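Long-range contact in 1-deoxy-D-xylulose 5-phosphate reductoisomerase (Zymomonas mobilis, PDB 1R0K), which catalyses the NADPH- and divalent-metal-dependent rearrangement and reduction of 1-deoxy-D-xylulose 5-phosphate to 2-C-methyl-D-erythritol 4-phosphate in isoprenoid biosynthesis: residues 345-357 and 374-386. Residues are numbered along the deposited sequence; the frame is centred on the assembly and turned at random.
Sequences DIAKIVEKTLDHY and EARIQAAALMESL
Tyr357, the first residue past the end of helix 345-356, lies across helix 374-385 at Glu374, Ala375 and Gln378. CB, CG and CD1 come up against NE2 of Gln378, whose side-chain amide plane is turned steeply against the ring. On one flank CD2 packs against the methyl of Ala375, 4.1 Å from its CB, and CE2 meets Ala375 N and Glu374 CB; on the other, CE1 meets Glu374 CG. Farther out, CZ approaches Glu374 CG to 3.4 Å, and OH ends over CB of the same glutamate. Because CG stands anti to the backbone N (chi1 179°), the phenol extends along this row instead of folding back. With the phenol cut back to an alanine, Glu374 CB and CG and the Ala375 methyl would probably lose their aromatic neighbour, leaving a gap at this end of the interface. Beside it, the edge of the His356 ring faces Gln378 NE2, with ring and amide planes 85° apart, but no hydrogen bond joins them, and the buried ND1 has no partner in the model.

At mid-interface Thr353 enters a hole formed by Ala375, Gln378, Ala379 and Leu382. Its OG1 donates to Ile349 O within its own helix (2.8 Å), from above the carbonyl plane, while Thr353 N reaches that oxygen from the opposite face. Leu382 CD1 presses tightly on Thr353 CA, at 3.5 Å. Where the start of helix 345-356 meets the end of helix 374-385, Ile349 CD1 rests 3.4 Å from Met383 CA, and Leu386 CD2 lies beside the Asp345 carboxylate, whose OD2 is hydrogen-bonded to Gly342 N.

Ala375 and Met383 also touch helix 321-337, as do Ile346 and Val350. The axes of segments 345-356 and 374-385 approach to 9.2 Å, their N-to-C directions 122° apart, and Thr353 is a single knob in a four-residue hole, without interhelical hydrogen bonds: a steeply crossed helix pair within the C-terminal helical bundle of the reductoisomerase.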
loop_
_atom_site.group_PDB
_atom_site.type_symbol
_atom_site.label_atom_id
_atom_site.label_comp_id
_atom_site.label_asym_id
_atom_site.label_seq_id
_atom_site.Cartn_x
_atom_site.Cartn_y
_atom_site.Cartn_z
ATOM N N ASP B 345 26.911 -26.971 2.332
ATOM C CA ASP B 345 27.783 -26.887 3.500
ATOM C C ASP B 345 27.834 -25.458 4.039
ATOM O O ASP B 345 28.236 -25.232 5.182
ATOM C CB ASP B 345 29.209 -27.344 3.163
ATOM C CG ASP B 345 29.307 -28.833 2.900
ATOM O OD1 ASP B 345 28.646 -29.612 3.613
ATOM O OD2 ASP B 345 30.062 -29.227 1.988
ATOM N N ILE B 346 27.438 -24.494 3.215
ATOM C CA ILE B 346 27.447 -23.099 3.639
ATOM C C ILE B 346 26.592 -22.920 4.885
ATOM O O ILE B 346 27.087 -22.483 5.927
ATOM C CB ILE B 346 26.929 -22.166 2.526
ATOM C CG1 ILE B 346 27.868 -22.235 1.319
ATOM C CG2 ILE B 346 26.841 -20.736 3.041
ATOM C CD1 ILE B 346 27.336 -21.562 0.074
ATOM N N ALA B 347 25.311 -23.264 4.787
ATOM C CA ALA B 347 24.414 -23.134 5.929
ATOM C C ALA B 347 24.851 -24.037 7.078
ATOM O O ALA B 347 24.604 -23.727 8.243
ATOM C CB ALA B 347 22.974 -23.465 5.520
ATOM N N LYS B 348 25.484 -25.162 6.760
ATOM C CA LYS B 348 25.938 -26.063 7.818
ATOM C C LYS B 348 27.067 -25.427 8.615
ATOM O O LYS B 348 27.076 -25.486 9.841
ATOM C CB LYS B 348 26.386 -27.407 7.234
ATOM C CG LYS B 348 25.222 -28.234 6.706
ATOM C CD LYS B 348 25.658 -29.605 6.213
ATOM C CE LYS B 348 24.459 -30.379 5.671
ATOM N NZ LYS B 348 24.821 -31.758 5.228
ATOM N N ILE B 349 28.019 -24.812 7.922
ATOM C CA ILE B 349 29.129 -24.157 8.600
ATOM C C ILE B 349 28.582 -23.020 9.451
ATOM O O ILE B 349 29.020 -22.814 10.586
ATOM C CB ILE B 349 30.155 -23.579 7.592
ATOM C CG1 ILE B 349 30.840 -24.714 6.820
ATOM C CG2 ILE B 349 31.187 -22.731 8.323
ATOM C CD1 ILE B 349 31.606 -25.683 7.680
ATOM N N VAL B 350 27.619 -22.278 8.909
ATOM C CA VAL B 350 27.040 -21.170 9.658
ATOM C C VAL B 350 26.391 -21.704 10.931
ATOM O O VAL B 350 26.609 -21.168 12.017
ATOM C CB VAL B 350 25.996 -20.396 8.816
ATOM C CG1 VAL B 350 25.282 -19.365 9.679
ATOM C CG2 VAL B 350 26.695 -19.696 7.652
ATOM N N GLU B 351 25.615 -22.773 10.795
ATOM C CA GLU B 351 24.941 -23.379 11.940
ATOM C C GLU B 351 25.943 -23.826 13.004
ATOM O O GLU B 351 25.773 -23.533 14.192
ATOM C CB GLU B 351 24.116 -24.586 11.491
ATOM C CG GLU B 351 23.082 -25.032 12.512
ATOM C CD GLU B 351 22.443 -26.362 12.160
ATOM O OE1 GLU B 351 22.232 -26.626 10.957
ATOM O OE2 GLU B 351 22.139 -27.141 13.089
ATOM N N LYS B 352 26.977 -24.548 12.579
ATOM C CA LYS B 352 28.004 -25.037 13.499
ATOM C C LYS B 352 28.669 -23.889 14.246
ATOM O O LYS B 352 28.879 -23.965 15.457
ATOM C CB LYS B 352 29.069 -25.837 12.745
ATOM C CG LYS B 352 28.610 -27.213 12.287
ATOM C CD LYS B 352 29.724 -27.946 11.551
ATOM C CE LYS B 352 29.294 -29.334 11.105
ATOM N NZ LYS B 352 28.935 -30.212 12.259
ATOM N N THR B 353 29.005 -22.827 13.520
ATOM C CA THR B 353 29.641 -21.669 14.136
ATOM C C THR B 353 28.708 -21.046 15.182
ATOM O O THR B 353 29.140 -20.707 16.282
ATOM C CB THR B 353 30.011 -20.611 13.075
ATOM O OG1 THR B 353 30.790 -21.229 12.046
ATOM C CG2 THR B 353 30.828 -19.482 13.703
ATOM N N LEU B 354 27.430 -20.913 14.844
ATOM C CA LEU B 354 26.456 -20.337 15.764
ATOM C C LEU B 354 26.344 -21.136 17.055
ATOM O O LEU B 354 26.040 -20.575 18.110
ATOM C CB LEU B 354 25.077 -20.251 15.108
ATOM C CG LEU B 354 24.853 -19.110 14.111
ATOM C CD1 LEU B 354 23.530 -19.313 13.395
ATOM C CD2 LEU B 354 24.870 -17.773 14.850
ATOM N N ASP B 355 26.580 -22.442 16.977
ATOM C CA ASP B 355 26.504 -23.280 18.165
ATOM C C ASP B 355 27.787 -23.237 18.988
ATOM O O ASP B 355 27.743 -23.255 20.215
ATOM C CB ASP B 355 26.214 -24.739 17.795
ATOM C CG ASP B 355 24.819 -24.938 17.238
ATOM O OD1 ASP B 355 23.879 -24.276 17.723
ATOM O OD2 ASP B 355 24.662 -25.775 16.327
ATOM N N HIS B 356 28.924 -23.162 18.307
ATOM C CA HIS B 356 30.226 -23.169 18.971
ATOM C C HIS B 356 30.709 -21.837 19.548
ATOM O O HIS B 356 31.350 -21.811 20.600
ATOM C CB HIS B 356 31.273 -23.722 17.993
ATOM C CG HIS B 356 32.625 -23.936 18.600
ATOM N ND1 HIS B 356 33.451 -22.895 18.969
ATOM C CD2 HIS B 356 33.300 -25.073 18.890
ATOM C CE1 HIS B 356 34.577 -23.384 19.460
ATOM N NE2 HIS B 356 34.510 -24.702 19.423
ATOM N N TYR B 357 30.410 -20.736 18.867
ATOM C CA TYR B 357 30.851 -19.422 19.321
ATOM C C TYR B 357 29.669 -18.560 19.738
ATOM O O TYR B 357 28.894 -18.097 18.904
ATOM C CB TYR B 357 31.647 -18.731 18.211
ATOM C CG TYR B 357 32.142 -17.351 18.577
ATOM C CD1 TYR B 357 32.925 -17.146 19.714
ATOM C CD2 TYR B 357 31.827 -16.246 17.785
ATOM C CE1 TYR B 357 33.380 -15.867 20.053
ATOM C CE2 TYR B 357 32.281 -14.972 18.111
ATOM C CZ TYR B 357 33.056 -14.790 19.245
ATOM O OH TYR B 357 33.512 -13.532 19.557
ATOM N N GLU B 374 36.343 -12.826 15.331
ATOM C CA GLU B 374 36.392 -14.137 15.960
ATOM C C GLU B 374 35.490 -15.145 15.248
ATOM O O GLU B 374 35.896 -16.284 15.013
ATOM C CB GLU B 374 35.992 -14.021 17.433
ATOM C CG GLU B 374 36.317 -15.241 18.283
ATOM C CD GLU B 374 37.790 -15.620 18.239
ATOM O OE1 GLU B 374 38.645 -14.712 18.172
ATOM O OE2 GLU B 374 38.094 -16.831 18.284
ATOM N N ALA B 375 34.269 -14.732 14.915
ATOM C CA ALA B 375 33.334 -15.620 14.222
ATOM C C ALA B 375 33.959 -16.129 12.925
ATOM O O ALA B 375 33.833 -17.305 12.587
ATOM C CB ALA B 375 32.032 -14.888 13.924
ATOM N N ARG B 376 34.624 -15.233 12.198
ATOM C CA ARG B 376 35.291 -15.581 10.947
ATOM C C ARG B 376 36.364 -16.643 11.167
ATOM O O ARG B 376 36.493 -17.589 10.390
ATOM C CB ARG B 376 35.942 -14.340 10.326
ATOM C CG ARG B 376 34.979 -13.411 9.610
ATOM C CD ARG B 376 35.621 -12.061 9.306
ATOM N NE ARG B 376 34.768 -11.244 8.449
ATOM C CZ ARG B 376 34.697 -11.375 7.125
ATOM N NH1 ARG B 376 35.442 -12.285 6.505
ATOM N NH2 ARG B 376 33.867 -10.614 6.423
ATOM N N ILE B 377 37.151 -16.475 12.223
ATOM C CA ILE B 377 38.208 -17.426 12.526
ATOM C C ILE B 377 37.630 -18.781 12.936
ATOM O O ILE B 377 38.112 -19.824 12.501
ATOM C CB ILE B 377 39.118 -16.876 13.640
ATOM C CG1 ILE B 377 39.909 -15.682 13.100
ATOM C CG2 ILE B 377 40.054 -17.966 14.148
ATOM C CD1 ILE B 377 40.750 -14.981 14.137
ATOM N N GLN B 378 36.592 -18.761 13.765
ATOM C CA GLN B 378 35.942 -19.990 14.224
ATOM C C GLN B 378 35.270 -20.735 13.066
ATOM O O GLN B 378 35.333 -21.964 12.981
ATOM C CB GLN B 378 34.898 -19.654 15.283
ATOM C CG GLN B 378 35.471 -18.997 16.518
ATOM C CD GLN B 378 35.890 -20.005 17.553
ATOM O OE1 GLN B 378 36.662 -20.928 17.268
ATOM N NE2 GLN B 378 35.381 -19.844 18.772
ATOM N N ALA B 379 34.618 -19.984 12.184
ATOM C CA ALA B 379 33.948 -20.576 11.036
ATOM C C ALA B 379 34.978 -21.258 10.143
ATOM O O ALA B 379 34.774 -22.393 9.699
ATOM C CB ALA B 379 33.197 -19.496 10.249
ATOM N N ALA B 380 36.084 -20.564 9.884
ATOM C CA ALA B 380 37.148 -21.101 9.043
ATOM C C ALA B 380 37.688 -22.401 9.627
ATOM O O ALA B 380 37.940 -23.362 8.896
ATOM C CB ALA B 380 38.278 -20.084 8.903
ATOM N N ALA B 381 37.866 -22.425 10.947
ATOM C CA ALA B 381 38.376 -23.610 11.627
ATOM C C ALA B 381 37.404 -24.762 11.429
ATOM O O ALA B 381 37.819 -25.888 11.165
ATOM C CB ALA B 381 38.556 -23.328 13.113
ATOM N N LEU B 382 36.111 -24.473 11.557
ATOM C CA LEU B 382 35.067 -25.480 11.388
ATOM C C LEU B 382 34.956 -25.922 9.930
ATOM O O LEU B 382 34.759 -27.103 9.639
ATOM C CB LEU B 382 33.721 -24.923 11.858
ATOM C CG LEU B 382 33.597 -24.653 13.360
ATOM C CD1 LEU B 382 32.394 -23.769 13.643
ATOM C CD2 LEU B 382 33.482 -25.980 14.102
ATOM N N MET B 383 35.088 -24.959 9.023
ATOM C CA MET B 383 34.999 -25.207 7.589
ATOM C C MET B 383 36.070 -26.189 7.117
ATOM O O MET B 383 35.812 -27.027 6.250
ATOM C CB MET B 383 35.108 -23.873 6.836
ATOM C CG MET B 383 35.024 -23.961 5.321
ATOM S SD MET B 383 36.626 -24.319 4.554
ATOM C CE MET B 383 37.308 -22.661 4.388
ATOM N N GLU B 384 37.263 -26.096 7.696
ATOM C CA GLU B 384 38.357 -26.988 7.324
ATOM C C GLU B 384 38.251 -28.342 8.012
ATOM O O GLU B 384 38.648 -29.362 7.449
ATOM C CB GLU B 384 39.703 -26.344 7.655
ATOM C CG GLU B 384 40.082 -25.213 6.717
ATOM C CD GLU B 384 41.436 -24.620 7.040
ATOM O OE1 GLU B 384 42.416 -25.391 7.132
ATOM O OE2 GLU B 384 41.519 -23.382 7.197
ATOM N N SER B 385 37.728 -28.346 9.234
ATOM C CA SER B 385 37.555 -29.582 9.986
ATOM C C SER B 385 36.576 -30.482 9.248
ATOM O O SER B 385 36.659 -31.708 9.323
ATOM C CB SER B 385 37.011 -29.286 11.383
ATOM O OG SER B 385 36.705 -30.488 12.067
ATOM N N LEU B 386 35.641 -29.847 8.546
ATOM C CA LEU B 386 34.619 -30.541 7.772
ATOM C C LEU B 386 35.208 -31.104 6.482
ATOM O O LEU B 386 35.127 -30.399 5.451
ATOM C CB LEU B 386 33.466 -29.583 7.450
ATOM C CG LEU B 386 32.358 -30.061 6.506
ATOM C CD1 LEU B 386 31.006 -29.726 7.105
ATOM C CD2 LEU B 386 32.516 -29.402 5.140
#